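Local coordinates for protein lipase (Photobacterium sp. M37, PDB 2ORY) that probably hydrolyses triacylglycerols as a cold-adapted class 3 lipase of the alpha/beta hydrolase fold, at residues N233-V238 with K251-S256. Numbering follows the deposited sequence.
Sequences NSLDIV and KSIYIS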
loop_
_atom_site.group_PDB
_atom_site.type_symbol
_atom_site.label_atom_id
_atom_site.label_comp_id
_atom_site.label_asym_id
_atom_site.label_seq_id
_atom_site.Cartn_x
_atom_site.Cartn_y
_atom_site.Cartn_z
ATOM N N ASN A 233 7.722 -9.269 2.871
ATOM C CA ASN A 233 9.006 -9.928 2.625
ATOM C C ASN A 233 9.740 -9.861 3.977
ATOM O O ASN A 233 9.792 -8.804 4.602
ATOM C CB ASN A 233 9.748 -9.146 1.520
ATOM C CG ASN A 233 11.233 -9.531 1.374
ATOM O OD1 ASN A 233 11.752 -10.405 2.071
ATOM N ND2 ASN A 233 11.917 -8.851 0.460
ATOM N N SER A 234 10.278 -10.983 4.450
ATOM C CA SER A 234 10.968 -10.978 5.742
ATOM C C SER A 234 12.165 -10.025 5.817
ATOM O O SER A 234 12.534 -9.567 6.906
ATOM C CB SER A 234 11.441 -12.393 6.110
ATOM O OG SER A 234 12.405 -12.884 5.180
ATOM N N LEU A 235 12.780 -9.721 4.681
ATOM C CA LEU A 235 13.935 -8.831 4.711
ATOM C C LEU A 235 13.611 -7.394 4.322
ATOM O O LEU A 235 14.502 -6.555 4.204
ATOM C CB LEU A 235 15.055 -9.371 3.826
ATOM C CG LEU A 235 15.630 -10.752 4.158
ATOM C CD1 LEU A 235 16.755 -11.045 3.159
ATOM C CD2 LEU A 235 16.163 -10.810 5.592
ATOM N N ASP A 236 12.329 -7.117 4.118
ATOM C CA ASP A 236 11.901 -5.764 3.786
ATOM C C ASP A 236 11.736 -5.052 5.125
ATOM O O ASP A 236 10.952 -5.489 5.969
ATOM C CB ASP A 236 10.569 -5.805 3.028
ATOM C CG ASP A 236 10.011 -4.417 2.728
ATOM O OD1 ASP A 236 10.724 -3.412 2.931
ATOM O OD2 ASP A 236 8.849 -4.332 2.277
ATOM N N ILE A 237 12.471 -3.962 5.329
ATOM C CA ILE A 237 12.380 -3.227 6.595
ATOM C C ILE A 237 11.070 -2.457 6.820
ATOM O O ILE A 237 10.648 -2.287 7.959
ATOM C CB ILE A 237 13.552 -2.209 6.782
ATOM C CG1 ILE A 237 13.512 -1.166 5.673
ATOM C CG2 ILE A 237 14.906 -2.919 6.795
ATOM C CD1 ILE A 237 14.582 -0.121 5.783
ATOM N N VAL A 238 10.411 -2.014 5.759
ATOM C CA VAL A 238 9.179 -1.225 5.904
ATOM C C VAL A 238 8.111 -1.769 6.848
ATOM O O VAL A 238 7.632 -1.052 7.728
ATOM C CB VAL A 238 8.576 -0.958 4.539
ATOM C CG1 VAL A 238 7.212 -0.269 4.668
ATOM C CG2 VAL A 238 9.547 -0.101 3.764
ATOM N N LYS A 251 18.387 -2.683 12.830
ATOM C CA LYS A 251 19.851 -2.556 12.772
ATOM C C LYS A 251 20.603 -3.783 12.220
ATOM O O LYS A 251 21.642 -3.644 11.570
ATOM C CB LYS A 251 20.404 -2.259 14.159
ATOM C CG LYS A 251 20.287 -3.443 15.088
ATOM C CD LYS A 251 21.002 -3.193 16.389
ATOM C CE LYS A 251 20.849 -4.380 17.329
ATOM N NZ LYS A 251 21.476 -4.093 18.646
ATOM N N SER A 252 20.087 -4.982 12.482
ATOM C CA SER A 252 20.767 -6.201 12.039
ATOM C C SER A 252 19.965 -7.103 11.121
ATOM O O SER A 252 20.253 -8.294 10.995
ATOM C CB SER A 252 21.210 -6.993 13.257
ATOM O OG SER A 252 20.090 -7.228 14.093
ATOM N N ILE A 253 18.970 -6.525 10.462
ATOM C CA ILE A 253 18.122 -7.266 9.543
ATOM C C ILE A 253 18.919 -7.901 8.406
ATOM O O ILE A 253 18.542 -8.957 7.911
ATOM C CB ILE A 253 17.025 -6.347 8.918
ATOM C CG1 ILE A 253 16.131 -7.163 7.987
ATOM C CG2 ILE A 253 17.667 -5.201 8.113
ATOM C CD1 ILE A 253 15.244 -8.142 8.703
ATOM N N TYR A 254 20.012 -7.265 7.992
ATOM C CA TYR A 254 20.819 -7.788 6.887
ATOM C C TYR A 254 22.162 -8.341 7.326
ATOM O O TYR A 254 23.153 -8.261 6.597
ATOM C CB TYR A 254 21.048 -6.711 5.822
ATOM C CG TYR A 254 19.774 -6.098 5.277
ATOM C CD1 TYR A 254 18.698 -6.897 4.873
ATOM C CD2 TYR A 254 19.641 -4.719 5.180
ATOM C CE1 TYR A 254 17.512 -6.315 4.392
ATOM C CE2 TYR A 254 18.477 -4.133 4.702
ATOM C CZ TYR A 254 17.415 -4.924 4.315
ATOM O OH TYR A 254 16.262 -4.303 3.896
ATOM N N ILE A 255 22.190 -8.902 8.525
ATOM C CA ILE A 255 23.410 -9.467 9.053
ATOM C C ILE A 255 23.186 -10.955 9.209
ATOM O O ILE A 255 22.497 -11.394 10.131
ATOM C CB ILE A 255 23.766 -8.861 10.426
ATOM C CG1 ILE A 255 24.062 -7.370 10.282
ATOM C CG2 ILE A 255 24.984 -9.574 11.018
ATOM C CD1 ILE A 255 24.327 -6.672 11.601
ATOM N N SER A 256 23.747 -11.728 8.288
ATOM C CA SER A 256 23.622 -13.175 8.338
ATOM C C SER A 256 25.009 -13.802 8.415
ATOM O O SER A 256 25.945 -13.225 8.973
ATOM C CB SER A 256 22.893 -13.692 7.094
ATOM O OG SER A 256 23.669 -13.478 5.928
HETATM O O HOH W 1 13.386 -2.961 2.770
#
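Tyr-254 reaches across to the backbone of Leu-235, its hydroxyl donating to Leu-235 O with OH and O 2.9 Å apart, and so ties a surface loop to the turn that carries the likely acid of an alpha/beta-hydrolase triad. The donor arrives almost straight down the carbonyl, at a C=O...OH angle of 171°. Leu-235 CB lies at the ring's edge, in its plane, 4.0 Å from Tyr-254 CE1. Over one ring face sits Ile-253 CG2, the methyl of the preceding residue, which also meets Ile-237 CG2 at 3.8 Å. A chi1 of -179° sends CG1 of Ile-253 anti to its backbone N, and with the bend at chi2 Ile-253 CD1 comes to 3.6 Å from Ser-234 O.

Behind this first shell, Leu-235 lies in a type I turn from Asn-233 to Asp-236, which is likely to fix the direction of its carbonyl; Asn-233 OD1 accepts from Leu-235 N in an Asx turn within the same turn. Farther out, Tyr-254 also packs against Tyr-304 and Ala-308 of helix 304-319. The same helix supplies His-312, whose ND1 bonds Asp-236 OD2, consistent with a charge relay to Ser-174; Tyr-316 OH is a second partner of that oxygen. The other carboxylate oxygen, Asp-236 OD1, receives Val-238 N and a water at 2.7 Å; this water also accepts from Ile-237 N and makes a weak, 3.4 Å bond to Tyr-254 OH.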